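PDB 4WED: ABC transporter, periplasmic solute-binding protein from Rhizobium meliloti, which probably captures a solute in the periplasm, perhaps a peptide or a nickel or haem compound, and delivers it to its ABC transporter for uptake. Local coordinates for residues Glu255-Glu260 against His311-Pro316; Ala249-Glu254 against Pro495-His500; Asp289-Lys294 against Leu346-Trp351; Val296-Asp301 against Ala340-Leu345. One frame throughout, in Å; residues are numbered along the deposited sequence.

Interaction 1. Residues Glu255-Glu260 against His311-Pro316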
loop_
_atom_site.group_PDB
_atom_site.type_symbol
_atom_site.label_atom_id
_atom_site.label_comp_id
_atom_site.label_asym_id
_atom_site.label_seq_id
_atom_site.Cartn_x
_atom_site.Cartn_y
_atom_site.Cartn_z
ATOM N N GLU A 255 -15.908 -3.975 -13.957
ATOM C CA GLU A 255 -15.317 -5.071 -14.721
ATOM C C GLU A 255 -15.367 -6.361 -13.938
ATOM O O GLU A 255 -15.584 -7.434 -14.518
ATOM C CB GLU A 255 -13.883 -4.817 -15.131
ATOM C CG GLU A 255 -13.677 -3.821 -16.271
ATOM C CD GLU A 255 -13.398 -2.407 -15.799
ATOM O OE1 GLU A 255 -13.952 -1.461 -16.393
ATOM O OE2 GLU A 255 -12.636 -2.230 -14.836
ATOM N N GLY A 256 -15.178 -6.262 -12.625
ATOM C CA GLY A 256 -15.202 -7.422 -11.764
ATOM C C GLY A 256 -16.542 -8.099 -11.767
ATOM O O GLY A 256 -16.626 -9.306 -11.941
ATOM N N LYS A 257 -17.600 -7.329 -11.561
ATOM C CA LYS A 257 -18.951 -7.885 -11.661
ATOM C C LYS A 257 -19.219 -8.518 -13.005
ATOM O O LYS A 257 -19.803 -9.603 -13.076
ATOM C CB LYS A 257 -20.015 -6.819 -11.393
ATOM C CG LYS A 257 -20.062 -6.377 -9.943
ATOM C CD LYS A 257 -20.383 -7.529 -8.998
ATOM C CE LYS A 257 -20.382 -7.034 -7.555
ATOM N NZ LYS A 257 -20.484 -8.137 -6.547
ATOM N N GLN A 258 -18.797 -7.844 -14.068
ATOM C CA GLN A 258 -19.028 -8.352 -15.424
ATOM C C GLN A 258 -18.421 -9.728 -15.549
ATOM O O GLN A 258 -19.066 -10.660 -16.019
ATOM C CB GLN A 258 -18.397 -7.458 -16.482
ATOM C CG GLN A 258 -19.024 -6.084 -16.604
ATOM C CD GLN A 258 -18.194 -5.143 -17.468
ATOM O OE1 GLN A 258 -17.447 -5.582 -18.348
ATOM N NE2 GLN A 258 -18.329 -3.842 -17.227
ATOM N N LEU A 259 -17.177 -9.859 -15.104
ATOM C CA LEU A 259 -16.468 -11.112 -15.279
ATOM C C LEU A 259 -17.099 -12.187 -14.429
ATOM O O LEU A 259 -17.344 -13.319 -14.891
ATOM C CB LEU A 259 -14.996 -10.932 -14.959
ATOM C CG LEU A 259 -14.325 -10.070 -16.030
ATOM C CD1 LEU A 259 -13.022 -9.491 -15.517
ATOM C CD2 LEU A 259 -14.087 -10.884 -17.293
ATOM N N GLU A 260 -17.408 -11.802 -13.207
ATOM C CA GLU A 260 -18.217 -12.616 -12.342
ATOM C C GLU A 260 -19.435 -13.124 -13.102
ATOM O O GLU A 260 -19.688 -14.311 -13.100
ATOM C CB GLU A 260 -18.669 -11.810 -11.135
ATOM C CG GLU A 260 -18.874 -12.634 -9.879
ATOM C CD GLU A 260 -18.573 -11.821 -8.646
ATOM O OE1 GLU A 260 -17.513 -11.152 -8.624
ATOM O OE2 GLU A 260 -19.396 -11.848 -7.707
ATOM N N HIS A 311 -19.149 -1.513 -5.761
ATOM C CA HIS A 311 -20.064 -2.610 -6.057
ATOM C C HIS A 311 -20.094 -3.695 -4.991
ATOM O O HIS A 311 -20.254 -4.857 -5.316
ATOM C CB HIS A 311 -19.744 -3.250 -7.410
ATOM C CG HIS A 311 -20.285 -2.497 -8.575
ATOM N ND1 HIS A 311 -19.507 -1.670 -9.348
ATOM C CD2 HIS A 311 -21.536 -2.424 -9.087
ATOM C CE1 HIS A 311 -20.246 -1.135 -10.303
ATOM N NE2 HIS A 311 -21.484 -1.572 -10.162
ATOM N N GLY A 312 -19.963 -3.300 -3.728
ATOM C CA GLY A 312 -20.062 -4.211 -2.608
ATOM C C GLY A 312 -18.764 -4.903 -2.272
ATOM O O GLY A 312 -18.702 -5.651 -1.324
ATOM N N TYR A 313 -17.727 -4.660 -3.048
ATOM C CA TYR A 313 -16.475 -5.376 -2.886
ATOM C C TYR A 313 -15.562 -4.860 -1.727
ATOM O O TYR A 313 -14.678 -5.593 -1.255
ATOM C CB TYR A 313 -15.682 -5.254 -4.176
ATOM C CG TYR A 313 -16.052 -6.182 -5.300
ATOM C CD1 TYR A 313 -16.246 -7.551 -5.085
ATOM C CD2 TYR A 313 -16.152 -5.705 -6.628
ATOM C CE1 TYR A 313 -16.563 -8.403 -6.142
ATOM C CE2 TYR A 313 -16.468 -6.555 -7.679
ATOM C CZ TYR A 313 -16.661 -7.898 -7.434
ATOM O OH TYR A 313 -16.945 -8.754 -8.478
ATOM N N ALA A 314 -15.738 -3.595 -1.346
ATOM C CA ALA A 314 -14.967 -2.952 -0.311
ATOM C C ALA A 314 -15.435 -3.329 1.102
ATOM O O ALA A 314 -16.639 -3.441 1.369
ATOM C CB ALA A 314 -15.039 -1.457 -0.494
ATOM N N LYS A 315 -14.476 -3.527 2.004
ATOM C CA LYS A 315 -14.764 -3.859 3.404
ATOM C C LYS A 315 -14.835 -2.567 4.224
ATOM O O LYS A 315 -13.942 -1.740 4.148
ATOM C CB LYS A 315 -13.691 -4.782 3.945
ATOM C CG LYS A 315 -14.065 -5.510 5.229
ATOM C CD LYS A 315 -12.840 -5.854 6.096
ATOM N N PRO A 316 -15.929 -2.358 4.962
ATOM C CA PRO A 316 -16.039 -1.177 5.829
ATOM C C PRO A 316 -14.882 -1.140 6.799
ATOM O O PRO A 316 -14.427 -2.179 7.231
ATOM C CB PRO A 316 -17.348 -1.407 6.597
ATOM C CG PRO A 316 -18.176 -2.219 5.658
ATOM C CD PRO A 316 -17.202 -3.098 4.882
#
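Lys257 lays the end of its side chain over one face of the Tyr313 ring. Its CE lies 4.2 Å from the Tyr313 ring centroid and makes a CH-pi contact. Its NZ, 4.3 Å from the same centroid, adds a cation-pi contact. The bend at chi2 (-60°) turns CD, CE and NZ onto the ring, and the rest of the chain then runs nearly straight. On the way, CG passes obliquely by the His311 ring, and CE comes within 3.1 Å of His311 O. At the far end of the ring, Tyr313 OH donates to Glu260 OE1, in a bond modelled very short, at 2.5 Å, so its exact length is doubtful. OE1 sits at the ring edge, in the plane of the ring, while the carboxylate is turned 57° from it. The contact joins helix 253-261 to the turn after helix 302-310, where His311, with positive phi, is the first residue out of the helix. From there the chain runs into the short strand 315-316 at the six-stranded antiparallel sheet. Tyr313 also leans on Val266, Val268 and Ile497 of that sheet. With Lys257 cut back to an alanine, Tyr313 is likely to lose its cation and the CE contact over the ring. Gly256 lets the ring edge come close. Its C is 3.4 Å from Tyr313 OH, and a CB at this position would crowd Tyr313 CE2.

Interaction 2. Residues Ala249-Glu254 against Pro495-His500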
loop_
_atom_site.group_PDB
_atom_site.type_symbol
_atom_site.label_atom_id
_atom_site.label_comp_id
_atom_site.label_asym_id
_atom_site.label_seq_id
_atom_site.Cartn_x
_atom_site.Cartn_y
_atom_site.Cartn_z
ATOM N N ALA A 249 -2.434 -3.913 -14.256
ATOM C CA ALA A 249 -3.525 -3.885 -15.242
ATOM C C ALA A 249 -4.850 -3.720 -14.504
ATOM O O ALA A 249 -5.583 -4.684 -14.341
ATOM C CB ALA A 249 -3.529 -5.161 -16.074
ATOM N N PRO A 250 -5.146 -2.486 -14.045
ATOM C CA PRO A 250 -6.268 -2.293 -13.162
ATOM C C PRO A 250 -7.586 -2.853 -13.719
ATOM O O PRO A 250 -7.779 -2.963 -14.919
ATOM C CB PRO A 250 -6.357 -0.771 -13.026
ATOM C CG PRO A 250 -5.015 -0.274 -13.388
ATOM C CD PRO A 250 -4.579 -1.198 -14.471
ATOM N N LEU A 251 -8.481 -3.164 -12.805
ATOM C CA LEU A 251 -9.723 -3.801 -13.126
ATOM C C LEU A 251 -10.727 -3.227 -12.144
ATOM O O LEU A 251 -10.734 -3.617 -10.980
ATOM C CB LEU A 251 -9.522 -5.283 -12.898
ATOM C CG LEU A 251 -10.691 -6.228 -13.029
ATOM C CD1 LEU A 251 -10.994 -6.442 -14.493
ATOM C CD2 LEU A 251 -10.338 -7.549 -12.368
ATOM N N THR A 252 -11.551 -2.282 -12.586
ATOM C CA THR A 252 -12.525 -1.640 -11.686
ATOM C C THR A 252 -13.547 -2.648 -11.207
ATOM O O THR A 252 -13.697 -3.730 -11.805
ATOM C CB THR A 252 -13.424 -0.582 -12.346
ATOM O OG1 THR A 252 -14.364 -1.256 -13.166
ATOM C CG2 THR A 252 -12.665 0.456 -13.180
ATOM N N PRO A 253 -14.266 -2.285 -10.132
ATOM C CA PRO A 253 -15.487 -2.952 -9.689
ATOM C C PRO A 253 -16.392 -3.428 -10.825
ATOM O O PRO A 253 -16.735 -4.627 -10.864
ATOM C CB PRO A 253 -16.153 -1.864 -8.852
ATOM C CG PRO A 253 -14.970 -1.214 -8.172
ATOM C CD PRO A 253 -13.780 -1.353 -9.088
ATOM N N GLU A 254 -16.755 -2.527 -11.746
ATOM C CA GLU A 254 -17.737 -2.880 -12.755
ATOM C C GLU A 254 -17.185 -4.040 -13.572
ATOM O O GLU A 254 -17.916 -4.996 -13.832
ATOM C CB GLU A 254 -18.109 -1.700 -13.669
ATOM N N PRO A 495 -10.568 -2.229 -2.017
ATOM C CA PRO A 495 -10.205 -3.596 -2.389
ATOM C C PRO A 495 -9.356 -3.652 -3.658
ATOM O O PRO A 495 -9.284 -2.684 -4.416
ATOM C CB PRO A 495 -11.553 -4.224 -2.648
ATOM C CG PRO A 495 -12.293 -3.106 -3.320
ATOM C CD PRO A 495 -11.811 -1.819 -2.698
ATOM N N SER A 496 -8.701 -4.789 -3.852
ATOM C CA SER A 496 -7.850 -5.029 -5.008
ATOM C C SER A 496 -8.368 -6.260 -5.684
ATOM O O SER A 496 -8.512 -7.329 -5.068
ATOM C CB SER A 496 -6.400 -5.263 -4.577
ATOM O OG SER A 496 -5.511 -5.253 -5.688
ATOM N N ILE A 497 -8.663 -6.112 -6.955
ATOM C CA ILE A 497 -9.448 -7.101 -7.653
ATOM C C ILE A 497 -8.658 -7.692 -8.787
ATOM O O ILE A 497 -8.143 -6.964 -9.633
ATOM C CB ILE A 497 -10.715 -6.475 -8.198
ATOM C CG1 ILE A 497 -11.502 -5.853 -7.040
ATOM C CG2 ILE A 497 -11.562 -7.520 -8.940
ATOM C CD1 ILE A 497 -12.479 -4.794 -7.511
ATOM N N TRP A 498 -8.564 -9.017 -8.766
ATOM C CA TRP A 498 -7.936 -9.803 -9.820
ATOM C C TRP A 498 -8.944 -10.736 -10.436
ATOM O O TRP A 498 -9.907 -11.110 -9.788
ATOM C CB TRP A 498 -6.757 -10.588 -9.254
ATOM C CG TRP A 498 -5.564 -9.723 -8.941
ATOM C CD1 TRP A 498 -5.398 -8.895 -7.869
ATOM C CD2 TRP A 498 -4.389 -9.596 -9.726
ATOM N NE1 TRP A 498 -4.184 -8.243 -7.941
ATOM C CE2 TRP A 498 -3.545 -8.659 -9.079
ATOM C CE3 TRP A 498 -3.970 -10.158 -10.935
ATOM C CZ2 TRP A 498 -2.293 -8.315 -9.588
ATOM C CZ3 TRP A 498 -2.730 -9.805 -11.448
ATOM C CH2 TRP A 498 -1.901 -8.897 -10.769
ATOM N N ALA A 499 -8.781 -11.056 -11.719
ATOM C CA ALA A 499 -9.497 -12.188 -12.285
ATOM C C ALA A 499 -8.536 -13.089 -13.024
ATOM O O ALA A 499 -7.579 -12.608 -13.603
ATOM C CB ALA A 499 -10.622 -11.736 -13.184
ATOM N N HIS A 500 -8.782 -14.397 -12.965
ATOM C CA HIS A 500 -8.058 -15.388 -13.748
ATOM C C HIS A 500 -8.992 -16.305 -14.510
ATOM O O HIS A 500 -10.224 -16.329 -14.304
ATOM C CB HIS A 500 -7.159 -16.266 -12.866
ATOM C CG HIS A 500 -7.873 -17.031 -11.786
ATOM N ND1 HIS A 500 -8.622 -18.169 -12.030
ATOM C CD2 HIS A 500 -7.913 -16.837 -10.449
ATOM C CE1 HIS A 500 -9.111 -18.622 -10.886
ATOM N NE2 HIS A 500 -8.680 -17.839 -9.908
HETATM O O HOH W 1 -7.138 -3.764 -9.940
#
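Leu251 and Ile497 make the apolar centre of this contact, their side chains crossing at about a right angle. Leu251 CD2 is 3.6 Å from Ile497 CG2. The leucine CG is anti to its backbone N (chi1 174°), and this carries CD2 onto the strand. There the same methyl also rests on backbone, 3.6 Å from Ile497 O and 3.9 Å from Ala499 N. Ala499 CB is a looser neighbour, at 4.3 Å from Leu251 CD2. The other branch of Ile497 serves a second partner. Its CD1 reaches Pro253 CD at 4.0 Å, in the first turn of helix 253-261.

No direct hydrogen bond links the two segments. A water bridges them instead. Leu251 N donates to it over 3.2 Å, and the water in turn makes a weak bond to Ile497 O.

A third set of bonds shapes the helix start. Thr252 is the N-cap, and its side chain caps a backbone N in the first turn. Glu255 OE2 accepts from Thr252 N in return, which makes a capping box.

Strand 488-500 lies in the six-stranded sheet, bonded through Ser496 and Trp498 to strand 265-269. Trp498 points away from the helix start. The contact thus holds the entry to helix 253-261 on the sheet by shape more than by polar pairing, with one weakly bound water as the polar link found between the segments.

Interaction 3. Residues Asp289-Lys294 against Leu346-Trp351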
loop_
_atom_site.group_PDB
_atom_site.type_symbol
_atom_site.label_atom_id
_atom_site.label_comp_id
_atom_site.label_asym_id
_atom_site.label_seq_id
_atom_site.Cartn_x
_atom_site.Cartn_y
_atom_site.Cartn_z
ATOM N N ASP A 289 -16.218 19.645 19.004
ATOM C CA ASP A 289 -16.915 18.787 19.912
ATOM C C ASP A 289 -16.802 17.332 19.444
ATOM O O ASP A 289 -17.453 16.946 18.505
ATOM C CB ASP A 289 -18.376 19.210 19.977
ATOM C CG ASP A 289 -19.139 18.470 21.047
ATOM O OD1 ASP A 289 -18.745 17.321 21.346
ATOM O OD2 ASP A 289 -20.127 19.032 21.582
ATOM N N PRO A 290 -16.008 16.507 20.131
ATOM C CA PRO A 290 -15.822 15.119 19.706
ATOM C C PRO A 290 -17.063 14.248 19.623
ATOM O O PRO A 290 -17.033 13.239 18.912
ATOM C CB PRO A 290 -14.881 14.552 20.773
ATOM C CG PRO A 290 -14.969 15.499 21.913
ATOM C CD PRO A 290 -15.125 16.829 21.262
ATOM N N GLN A 291 -18.122 14.622 20.347
ATOM C CA GLN A 291 -19.425 13.951 20.253
ATOM C C GLN A 291 -20.013 14.145 18.864
ATOM O O GLN A 291 -20.710 13.264 18.324
ATOM C CB GLN A 291 -20.442 14.519 21.254
ATOM C CG GLN A 291 -20.114 14.431 22.750
ATOM C CD GLN A 291 -21.296 14.919 23.601
ATOM O OE1 GLN A 291 -21.265 16.011 24.190
ATOM N NE2 GLN A 291 -22.374 14.131 23.614
ATOM N N VAL A 292 -19.748 15.321 18.298
ATOM C CA VAL A 292 -20.229 15.656 16.954
ATOM C C VAL A 292 -19.445 14.863 15.940
ATOM O O VAL A 292 -20.010 14.278 15.028
ATOM C CB VAL A 292 -20.121 17.161 16.691
ATOM C CG1 VAL A 292 -20.373 17.505 15.215
ATOM C CG2 VAL A 292 -21.105 17.904 17.604
ATOM N N ARG A 293 -18.136 14.806 16.108
ATOM C CA ARG A 293 -17.334 13.951 15.251
ATOM C C ARG A 293 -17.828 12.475 15.248
ATOM O O ARG A 293 -17.976 11.837 14.196
ATOM C CB ARG A 293 -15.906 14.026 15.698
ATOM C CG ARG A 293 -15.266 15.352 15.396
ATOM C CD ARG A 293 -13.758 15.256 15.628
ATOM N NE ARG A 293 -13.377 16.184 16.677
ATOM C CZ ARG A 293 -12.740 15.896 17.787
ATOM N NH1 ARG A 293 -12.300 14.684 18.048
ATOM N NH2 ARG A 293 -12.511 16.877 18.638
ATOM N N LYS A 294 -18.084 11.951 16.425
ATOM C CA LYS A 294 -18.536 10.590 16.561
ATOM C C LYS A 294 -19.856 10.414 15.837
ATOM O O LYS A 294 -20.072 9.424 15.139
ATOM C CB LYS A 294 -18.725 10.305 18.053
ATOM C CG LYS A 294 -19.019 8.862 18.431
ATOM C CD LYS A 294 -18.919 8.707 19.937
ATOM C CE LYS A 294 -19.392 7.348 20.376
ATOM N NZ LYS A 294 -19.594 7.297 21.862
ATOM N N LEU A 346 -25.885 14.234 19.062
ATOM C CA LEU A 346 -26.061 15.622 18.679
ATOM C C LEU A 346 -26.929 16.395 19.647
ATOM O O LEU A 346 -26.643 17.554 19.970
ATOM C CB LEU A 346 -26.645 15.702 17.284
ATOM C CG LEU A 346 -25.683 15.191 16.233
ATOM C CD1 LEU A 346 -26.364 15.098 14.897
ATOM C CD2 LEU A 346 -24.433 16.056 16.166
ATOM N N GLU A 347 -27.994 15.762 20.104
ATOM C CA GLU A 347 -28.873 16.377 21.107
ATOM C C GLU A 347 -28.168 16.618 22.464
ATOM O O GLU A 347 -28.253 17.699 23.019
ATOM C CB GLU A 347 -30.149 15.543 21.304
ATOM C CG GLU A 347 -31.374 16.401 21.635
ATOM C CD GLU A 347 -32.622 16.024 20.830
ATOM O OE1 GLU A 347 -33.404 15.211 21.391
ATOM O OE2 GLU A 347 -32.816 16.514 19.661
ATOM N N LYS A 348 -27.474 15.622 22.988
ATOM C CA LYS A 348 -26.666 15.826 24.190
ATOM C C LYS A 348 -25.694 17.016 23.988
ATOM O O LYS A 348 -25.506 17.831 24.877
ATOM C CB LYS A 348 -25.894 14.548 24.548
ATOM C CG LYS A 348 -26.756 13.391 25.037
ATOM C CD LYS A 348 -25.992 12.068 25.037
ATOM C CE LYS A 348 -26.925 10.856 25.128
ATOM N NZ LYS A 348 -26.310 9.637 24.497
ATOM N N ALA A 349 -25.090 17.116 22.802
ATOM C CA ALA A 349 -24.170 18.221 22.501
ATOM C C ALA A 349 -24.887 19.549 22.293
ATOM O O ALA A 349 -24.236 20.543 22.103
ATOM C CB ALA A 349 -23.326 17.912 21.281
ATOM N N GLY A 350 -26.219 19.549 22.296
ATOM C CA GLY A 350 -27.021 20.770 22.140
ATOM C C GLY A 350 -27.401 21.158 20.721
ATOM O O GLY A 350 -27.761 22.287 20.495
ATOM N N TRP A 351 -27.283 20.246 19.756
ATOM C CA TRP A 351 -27.816 20.488 18.421
ATOM C C TRP A 351 -29.209 19.883 18.339
ATOM O O TRP A 351 -29.377 18.661 18.398
ATOM C CB TRP A 351 -26.887 19.920 17.356
ATOM C CG TRP A 351 -25.559 20.600 17.412
ATOM C CD1 TRP A 351 -24.507 20.244 18.184
ATOM C CD2 TRP A 351 -25.160 21.796 16.705
ATOM N NE1 TRP A 351 -23.474 21.116 18.008
ATOM C CE2 TRP A 351 -23.831 22.072 17.093
ATOM C CE3 TRP A 351 -25.791 22.638 15.765
ATOM C CZ2 TRP A 351 -23.112 23.159 16.595
ATOM C CZ3 TRP A 351 -25.092 23.723 15.276
ATOM C CH2 TRP A 351 -23.752 23.980 15.696
#
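Gln291, Val292 and Ala349 bury the most surface here, and the Ala349 methyl faces Asp289, Gln291 and Val292 across the contact. Gln291 reaches across with an extended chain. Its NE2 lies 3.7 Å from Lys348 CB, and its OE1 is 4.0 Å from Ala349 CB. Val292 uses a single methyl, CG2, which meets Leu346 CD2 at 4.1 Å and comes obliquely to the Trp351 ring, 4.0 Å from its NE1. The start of helix 290-299 is packed here against the end of helix 339-348. Gly350 closes that second helix in a Schellman motif, with Trp351 N bonded back to Leu346 O and Gly350 N to Glu347 O. Asp289 is the N-cap of the first helix. Its CG is anti to the backbone N (chi1 -173°), and OD1 accepts from Gln291 N at 2.9 Å, on the anti side and 28° out of the carboxylate plane. The other oxygen, OD2, lies 3.4 Å from Ala349 CB. Were Asp289 an alanine, Gln291 N would probably be left without its capping acceptor, with a gap beside the Ala349 methyl. Leu346 and Trp351 also lean on Leu364 of strand 362-370.

Interaction 4. Residues Val296-Asp301 against Ala340-Leu345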
loop_
_atom_site.group_PDB
_atom_site.type_symbol
_atom_site.label_atom_id
_atom_site.label_comp_id
_atom_site.label_asym_id
_atom_site.label_seq_id
_atom_site.Cartn_x
_atom_site.Cartn_y
_atom_site.Cartn_z
ATOM N N VAL A 296 -21.063 12.136 13.390
ATOM C CA VAL A 296 -20.821 12.141 11.972
ATOM C C VAL A 296 -20.385 10.753 11.570
ATOM O O VAL A 296 -20.967 10.138 10.686
ATOM C CB VAL A 296 -19.763 13.167 11.585
ATOM C CG1 VAL A 296 -19.293 12.938 10.171
ATOM C CG2 VAL A 296 -20.342 14.564 11.718
ATOM N N SER A 297 -19.441 10.210 12.306
ATOM C CA SER A 297 -18.884 8.946 11.940
ATOM C C SER A 297 -19.855 7.741 12.033
ATOM O O SER A 297 -19.871 6.855 11.158
ATOM C CB SER A 297 -17.654 8.700 12.806
ATOM O OG SER A 297 -17.294 7.366 12.671
ATOM N N ILE A 298 -20.648 7.659 13.088
ATOM C CA ILE A 298 -21.611 6.544 13.153
ATOM C C ILE A 298 -22.900 6.826 12.418
ATOM O O ILE A 298 -23.702 5.922 12.215
ATOM C CB ILE A 298 -21.980 6.111 14.578
ATOM C CG1 ILE A 298 -22.771 7.199 15.285
ATOM C CG2 ILE A 298 -20.746 5.667 15.351
ATOM C CD1 ILE A 298 -23.318 6.689 16.586
ATOM N N GLY A 299 -23.099 8.081 12.038
ATOM C CA GLY A 299 -24.221 8.485 11.177
ATOM C C GLY A 299 -24.049 8.064 9.727
ATOM O O GLY A 299 -24.983 8.124 8.933
ATOM N N ILE A 300 -22.851 7.618 9.389
ATOM C CA ILE A 300 -22.505 7.228 8.033
ATOM C C ILE A 300 -22.651 5.724 7.896
ATOM O O ILE A 300 -22.415 4.981 8.884
ATOM C CB ILE A 300 -21.058 7.648 7.760
ATOM C CG1 ILE A 300 -21.029 9.152 7.496
ATOM C CG2 ILE A 300 -20.464 6.881 6.589
ATOM C CD1 ILE A 300 -19.625 9.763 7.499
ATOM N N ASP A 301 -23.038 5.277 6.690
ATOM C CA ASP A 301 -23.076 3.853 6.349
ATOM C C ASP A 301 -21.937 3.437 5.398
ATOM O O ASP A 301 -21.996 3.645 4.196
ATOM C CB ASP A 301 -24.409 3.461 5.752
ATOM C CG ASP A 301 -24.584 1.965 5.679
ATOM O OD1 ASP A 301 -23.736 1.268 5.107
ATOM O OD2 ASP A 301 -25.579 1.465 6.196
ATOM N N ALA A 340 -30.017 6.642 15.219
ATOM C CA ALA A 340 -30.668 6.994 16.484
ATOM C C ALA A 340 -29.608 7.408 17.496
ATOM O O ALA A 340 -29.720 8.439 18.166
ATOM C CB ALA A 340 -31.509 5.837 17.015
ATOM N N ALA A 341 -28.570 6.616 17.602
ATOM C CA ALA A 341 -27.452 7.004 18.459
ATOM C C ALA A 341 -26.793 8.342 18.029
ATOM O O ALA A 341 -26.469 9.183 18.876
ATOM C CB ALA A 341 -26.427 5.888 18.500
ATOM N N ALA A 342 -26.652 8.568 16.726
ATOM C CA ALA A 342 -26.079 9.816 16.246
ATOM C C ALA A 342 -26.898 11.043 16.642
ATOM O O ALA A 342 -26.367 12.049 17.136
ATOM C CB ALA A 342 -25.906 9.743 14.741
ATOM N N SER A 343 -28.205 10.960 16.416
ATOM C CA SER A 343 -29.144 12.019 16.788
ATOM C C SER A 343 -29.059 12.328 18.295
ATOM O O SER A 343 -29.138 13.472 18.739
ATOM C CB SER A 343 -30.574 11.528 16.490
ATOM O OG SER A 343 -30.736 11.203 15.124
ATOM N N ALA A 344 -28.963 11.274 19.077
ATOM C CA ALA A 344 -28.887 11.412 20.520
ATOM C C ALA A 344 -27.590 12.140 20.921
ATOM O O ALA A 344 -27.622 13.039 21.763
ATOM C CB ALA A 344 -29.001 10.041 21.205
ATOM N N LEU A 345 -26.459 11.772 20.329
ATOM C CA LEU A 345 -25.212 12.508 20.598
ATOM C C LEU A 345 -25.408 13.962 20.263
ATOM O O LEU A 345 -25.157 14.836 21.081
ATOM C CB LEU A 345 -24.055 11.980 19.765
ATOM C CG LEU A 345 -23.584 10.621 20.242
ATOM C CD1 LEU A 345 -22.762 9.901 19.194
ATOM C CD2 LEU A 345 -22.787 10.783 21.527
#
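Ile298 reaches helix 339-348 with its CG1-CD1 branch and makes most of the apolar contact. A chi1 of 67° sets CG1 between the backbone N and the carbonyl carbon, and CD1 then extends onto the facing helix. CD1 is 3.7 Å from Ala341 CB and 4.2 Å from Leu345 CD1. Behind it, CG1 lies 4.1 Å from Ala342 CB. The methyl thus sits against residues from successive turns of one helix face.

The backbones also come close. Gly299 CA is 4.1 Å from Ala342 CB, and the CA atoms of Gly299 and Ala342 are 5.6 Å apart. A glycine and an alanine meet here. The approach belongs to an antiparallel helix pair, 290-299 with 339-348, and Ala342 also touches Val392 of helix 378-392.

No hydrogen bond joins the two segments themselves. Just outside them, a backbone bond links Ile298 with Asp338, ahead of helix 339-348. Gly299 N makes a weak bond to Val296 O at 3.3 Å. The chain then leads on to helix 302-310. Asp301 is its N-cap, and OD1 accepts from Ala304 N. Glu388 of helix 378-392 takes the backbone N of Asp301.

The four contacts form two clusters. Interactions 1 and 2 have centres 8 Å apart and share helix 253-261. They touch where His311 ND1 lies 3.4 Å from Pro253 CB, and both reach the same sheet through strands 315-316 and 488-500. Interactions 3 and 4 have centres 9 Å apart and are two stations along one helix pair. They meet where Lys294 CG is 4.0 Å from Leu345 CD1. Between clusters the centres are 27 to 39 Å apart, with no touch. The chain joins them, since strand 315-316 leads on to helix 339-348. The sodium ion, bound by Asp62 and Asp515, lies about 11 Å from the Trp498 side chain of interaction 2.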